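PDB 3PN9: proline dipeptidase from Streptococcus pneumoniae, which probably hydrolyses dipeptides with a C-terminal proline as a full-length prolidase, of which this chain is the N-terminal domain. Local coordinates for residues I10-L14 and F48-D52; L19-S25 and F97-E103. All coordinates share one frame; numbering follows the deposited sequence.

Both contacts are built on one mixed beta-sheet of the creatinase/prolidase N-terminal domain, and their centres lie about 9 Å apart. Contact 1 lays helix 6-17 against strand 46-50; contact 2 pairs strand 21-24 with strand 99-102. Strand 21-24 directly follows helix 6-17 in the chain and sits in the sheet between 46-50 and 99-102. Along the sequence the segments come in the order 10-14, 19-25, 48-52, 97-103, those of the two contacts alternating. The contacts meet where Val49 O lies 2.8 Å from Ala22 N, a probable hydrogen bond. The N-terminal helix and strand thus both reach strand 46-50, and the strand also pairs with 99-102.

Contact 1 of 2, residues I10-L14 and F48-D52; sequences ILTYL and FVLAD
Val49 offers its CG1 methyl to Ile10 and Leu11, where helix 6-17 packs on a face of the mixed alpha/beta sheet of the creatinase/prolidase N-terminal domain. Ile10 CG2 reaches Val49 CG1 at 3.6 Å, the two branched side chains crossing at about a right angle. The same valine methyl is approached by Leu11 CD2. Val49 can serve both because CG1 stands anti to the backbone N (chi1 -174°), extended toward the helix. A short beta-branched residue suits a strand and presents a compact branched surface to the longer helical side chains.

One turn along from Ile10, Leu14 slides its CD1 methyl in beside the strand backbone, 3.3 Å from Val49 O and 3.7 Å from Ala51 CA. The small Ala51 lets the chains approach closely as the strand ends, with its CA 5.7 Å from that of Leu14. Leu11 CD2 likewise lies against a peptide oxygen, Leu50 O. The N-to-C directions of helix segment 10-14 and strand segment 48-50 differ by 59°.

Further out, Leu14 also rests on Ala22 of the neighbouring strand, Ile10 touches Met134 of helix 128-134, and Leu11 packs on Thr70 of the second subunit. No direct hydrogen bond joins the two segments; instead a water donates both its hydrogens, to Leu11 O at 2.8 Å and to Ala51 O at 2.7 Å.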
# COMPACT_ATOMS: atom_id res chain seq x y z
N ILE A 10 -6.99 -8.44 1.05
CA ILE A 10 -7.87 -7.80 0.03
C ILE A 10 -7.98 -6.33 0.30
O ILE A 10 -7.95 -5.53 -0.66
CB ILE A 10 -9.29 -8.47 0.09
CG1 ILE A 10 -9.14 -9.90 -0.48
CG2 ILE A 10 -10.32 -7.60 -0.79
CD1 ILE A 10 -10.34 -10.74 -0.29
N LEU A 11 -8.05 -5.91 1.59
CA LEU A 11 -8.07 -4.41 1.80
C LEU A 11 -6.88 -3.73 1.20
O LEU A 11 -6.95 -2.58 0.68
CB LEU A 11 -8.17 -4.03 3.34
CG LEU A 11 -9.46 -4.55 4.01
CD1 LEU A 11 -9.45 -4.35 5.63
CD2 LEU A 11 -10.64 -3.76 3.44
N THR A 12 -5.72 -4.37 1.38
CA THR A 12 -4.49 -3.75 0.89
C THR A 12 -4.57 -3.65 -0.62
O THR A 12 -4.11 -2.67 -1.26
CB THR A 12 -3.26 -4.67 1.35
OG1 THR A 12 -3.25 -4.68 2.79
CG2 THR A 12 -1.96 -4.16 0.87
N TYR A 13 -5.06 -4.73 -1.24
CA TYR A 13 -5.17 -4.79 -2.71
C TYR A 13 -6.17 -3.71 -3.26
O TYR A 13 -5.88 -3.07 -4.29
CB TYR A 13 -5.69 -6.20 -3.06
CG TYR A 13 -6.07 -6.44 -4.51
CD1 TYR A 13 -5.00 -6.60 -5.41
CD2 TYR A 13 -7.40 -6.52 -4.99
CE1 TYR A 13 -5.17 -6.83 -6.69
CE2 TYR A 13 -7.62 -6.80 -6.41
CZ TYR A 13 -6.47 -6.93 -7.21
OH TYR A 13 -6.32 -7.24 -8.60
N LEU A 14 -7.28 -3.46 -2.52
CA LEU A 14 -8.25 -2.46 -2.96
C LEU A 14 -7.52 -1.11 -3.01
O LEU A 14 -7.70 -0.31 -3.95
CB LEU A 14 -9.46 -2.37 -2.00
CG LEU A 14 -10.27 -3.70 -1.94
CD1 LEU A 14 -11.45 -3.54 -0.93
CD2 LEU A 14 -10.85 -4.04 -3.35
N PHE A 48 -19.17 -8.42 0.25
CA PHE A 48 -18.68 -7.19 -0.30
C PHE A 48 -17.51 -6.73 0.58
O PHE A 48 -17.72 -6.47 1.79
CB PHE A 48 -19.75 -6.10 -0.22
CG PHE A 48 -20.92 -6.43 -1.14
CD1 PHE A 48 -20.84 -6.08 -2.48
CD2 PHE A 48 -22.04 -7.18 -0.66
CE1 PHE A 48 -21.92 -6.42 -3.36
CE2 PHE A 48 -23.12 -7.47 -1.53
CZ PHE A 48 -23.03 -7.10 -2.89
N VAL A 49 -16.30 -6.65 0.02
CA VAL A 49 -15.17 -6.16 0.84
C VAL A 49 -14.98 -4.73 0.37
O VAL A 49 -14.62 -4.48 -0.77
CB VAL A 49 -13.86 -6.96 0.57
CG1 VAL A 49 -12.77 -6.48 1.61
CG2 VAL A 49 -14.12 -8.52 0.81
N LEU A 50 -15.31 -3.81 1.25
CA LEU A 50 -15.28 -2.41 0.95
C LEU A 50 -13.86 -1.87 1.27
O LEU A 50 -13.22 -2.40 2.16
CB LEU A 50 -16.27 -1.71 1.93
CG LEU A 50 -17.76 -2.08 1.53
CD1 LEU A 50 -18.79 -1.83 2.70
CD2 LEU A 50 -18.12 -1.17 0.31
N ALA A 51 -13.47 -0.76 0.63
CA ALA A 51 -12.06 -0.31 0.74
C ALA A 51 -11.82 0.22 2.14
O ALA A 51 -10.71 0.00 2.69
CB ALA A 51 -11.73 0.80 -0.26
N ASP A 52 -12.81 0.91 2.70
CA ASP A 52 -12.51 1.69 3.90
C ASP A 52 -13.42 1.44 5.05
O ASP A 52 -13.44 2.27 5.99
CB ASP A 52 -12.55 3.24 3.58
CG ASP A 52 -11.56 3.65 2.48
OD1 ASP A 52 -10.40 3.10 2.41
OD2 ASP A 52 -11.92 4.53 1.66
O HOH W 1 -8.47 -0.36 1.30

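Contact 2 of 2, residues L19-S25 and F97-E103; sequences LDVAVVS and FKRVAVE
The guanidinium of Arg99 carries Leu19 over one face, with Leu19 CD2 3.6 Å from Arg99 NH2. A bend at chi3 (28°) turns the arginine head back, and its N-H groups are taken by salt bridges to Glu123 and Asp125 and by the carbonyls of Glu17 and Lys18. The Phe97 ring meets Val21 CG1 and Asp20 CB obliquely through CD1, while Phe119 packs against it edge-to-face. The short Asp20 carboxylate receives two amides on OD2: Arg99 N at the anti lone pair, and Lys98 N, 2.9 Å away, from above the plane. Asp20 N gives its hydrogen back to Arg99 O.

Beyond it strands 21-24 and 99-102 run parallel in the middle of the mixed sheet, bonded from Ala101 N to Val21 O and from Val23 N to Ala101 O (2.8 Å, 163° at the hydrogen). Beta-branched Val21, Val23 and Val100 cover one face; on the other, Leu19 CD1 reaches the small Ala101 CB at 3.8 Å. At the far end a water links Val23 O, Glu103 N and Ser25 OG, itself bonded to Asn106. Glu103, its OE2 bonded to Thr29, extends OE1 to Ser25 N at 2.9 Å, nearly along the C-O axis, and Asp26 N also bonds OE1.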
# COMPACT_ATOMS: atom_id res chain seq x y z
N LEU A 19 -9.56 0.44 -6.02
CA LEU A 19 -10.88 -0.15 -6.13
C LEU A 19 -11.70 0.36 -4.98
O LEU A 19 -11.19 0.41 -3.86
CB LEU A 19 -10.72 -1.73 -6.04
CG LEU A 19 -10.13 -2.39 -7.31
CD1 LEU A 19 -9.70 -3.83 -7.10
CD2 LEU A 19 -11.22 -2.38 -8.46
N ASP A 20 -13.01 0.57 -5.18
CA ASP A 20 -13.90 0.94 -4.06
C ASP A 20 -14.47 -0.33 -3.35
O ASP A 20 -14.76 -0.28 -2.13
CB ASP A 20 -15.05 1.81 -4.63
CG ASP A 20 -14.49 3.03 -5.32
OD1 ASP A 20 -13.88 3.78 -4.57
OD2 ASP A 20 -14.48 3.15 -6.55
N VAL A 21 -14.59 -1.46 -4.08
CA VAL A 21 -15.09 -2.62 -3.43
C VAL A 21 -14.75 -3.86 -4.25
O VAL A 21 -14.58 -3.85 -5.47
CB VAL A 21 -16.70 -2.47 -3.25
CG1 VAL A 21 -17.32 -2.36 -4.64
CG2 VAL A 21 -17.32 -3.72 -2.58
N ALA A 22 -14.63 -4.96 -3.54
CA ALA A 22 -14.51 -6.27 -4.23
C ALA A 22 -15.78 -7.08 -3.90
O ALA A 22 -16.11 -7.26 -2.73
CB ALA A 22 -13.30 -7.07 -3.69
N VAL A 23 -16.32 -7.73 -4.91
CA VAL A 23 -17.53 -8.44 -4.75
C VAL A 23 -17.18 -9.91 -4.99
O VAL A 23 -16.89 -10.33 -6.12
CB VAL A 23 -18.65 -8.02 -5.82
CG1 VAL A 23 -19.95 -8.84 -5.50
CG2 VAL A 23 -18.86 -6.48 -5.74
N VAL A 24 -17.36 -10.71 -3.96
CA VAL A 24 -17.06 -12.11 -4.04
C VAL A 24 -18.38 -12.85 -4.14
O VAL A 24 -19.26 -12.70 -3.24
CB VAL A 24 -16.35 -12.58 -2.72
CG1 VAL A 24 -15.87 -14.00 -2.85
CG2 VAL A 24 -15.06 -11.66 -2.52
N SER A 25 -18.54 -13.63 -5.20
CA SER A 25 -19.82 -14.25 -5.55
C SER A 25 -19.68 -15.75 -5.45
O SER A 25 -20.65 -16.51 -5.42
CB SER A 25 -20.20 -13.83 -6.97
OG SER A 25 -19.19 -14.23 -7.95
N PHE A 97 -19.36 4.43 -6.23
CA PHE A 97 -18.52 3.27 -6.58
C PHE A 97 -18.01 3.44 -7.99
O PHE A 97 -18.73 3.17 -8.93
CB PHE A 97 -19.30 1.96 -6.36
CG PHE A 97 -19.68 1.73 -4.90
CD1 PHE A 97 -18.78 1.10 -4.05
CD2 PHE A 97 -20.96 2.07 -4.40
CE1 PHE A 97 -19.08 0.86 -2.69
CE2 PHE A 97 -21.29 1.82 -3.08
CZ PHE A 97 -20.34 1.22 -2.17
N LYS A 98 -16.78 3.90 -8.18
CA LYS A 98 -16.28 4.03 -9.55
C LYS A 98 -15.62 2.80 -10.08
O LYS A 98 -15.56 2.58 -11.31
CB LYS A 98 -15.22 5.10 -9.57
CG LYS A 98 -15.86 6.43 -9.20
CD LYS A 98 -14.79 7.55 -9.40
CE LYS A 98 -14.41 8.07 -8.07
NZ LYS A 98 -14.44 9.57 -8.28
N ARG A 99 -15.06 1.98 -9.16
CA ARG A 99 -14.29 0.80 -9.63
C ARG A 99 -14.61 -0.35 -8.74
O ARG A 99 -14.46 -0.25 -7.48
CB ARG A 99 -12.76 1.14 -9.63
CG ARG A 99 -12.39 2.25 -10.71
CD ARG A 99 -10.87 2.66 -10.86
NE ARG A 99 -10.01 1.53 -10.48
CZ ARG A 99 -9.84 0.42 -11.20
NH1 ARG A 99 -10.43 0.29 -12.40
NH2 ARG A 99 -9.06 -0.56 -10.74
N VAL A 100 -14.99 -1.43 -9.35
CA VAL A 100 -15.47 -2.59 -8.59
C VAL A 100 -14.69 -3.79 -9.15
O VAL A 100 -14.51 -3.88 -10.34
CB VAL A 100 -17.02 -2.74 -8.92
CG1 VAL A 100 -17.63 -4.08 -8.38
CG2 VAL A 100 -17.79 -1.48 -8.26
N ALA A 101 -14.34 -4.78 -8.31
CA ALA A 101 -13.76 -6.00 -8.82
C ALA A 101 -14.74 -7.12 -8.57
O ALA A 101 -15.28 -7.22 -7.49
CB ALA A 101 -12.35 -6.34 -8.01
N VAL A 102 -14.83 -8.02 -9.54
CA VAL A 102 -15.66 -9.21 -9.41
C VAL A 102 -14.96 -10.43 -9.98
O VAL A 102 -13.96 -10.31 -10.69
CB VAL A 102 -16.99 -9.01 -10.26
CG1 VAL A 102 -17.88 -7.85 -9.65
CG2 VAL A 102 -16.63 -8.80 -11.78
N GLU A 103 -15.44 -11.62 -9.62
CA GLU A 103 -14.72 -12.81 -10.08
C GLU A 103 -15.16 -13.21 -11.46
O GLU A 103 -16.22 -13.87 -11.60
CB GLU A 103 -14.95 -14.02 -9.17
CG GLU A 103 -14.54 -13.67 -7.66
CD GLU A 103 -14.94 -14.78 -6.70
OE1 GLU A 103 -16.08 -14.81 -6.14
OE2 GLU A 103 -14.14 -15.73 -6.50
O HOH W 2 -17.79 -11.71 -8.19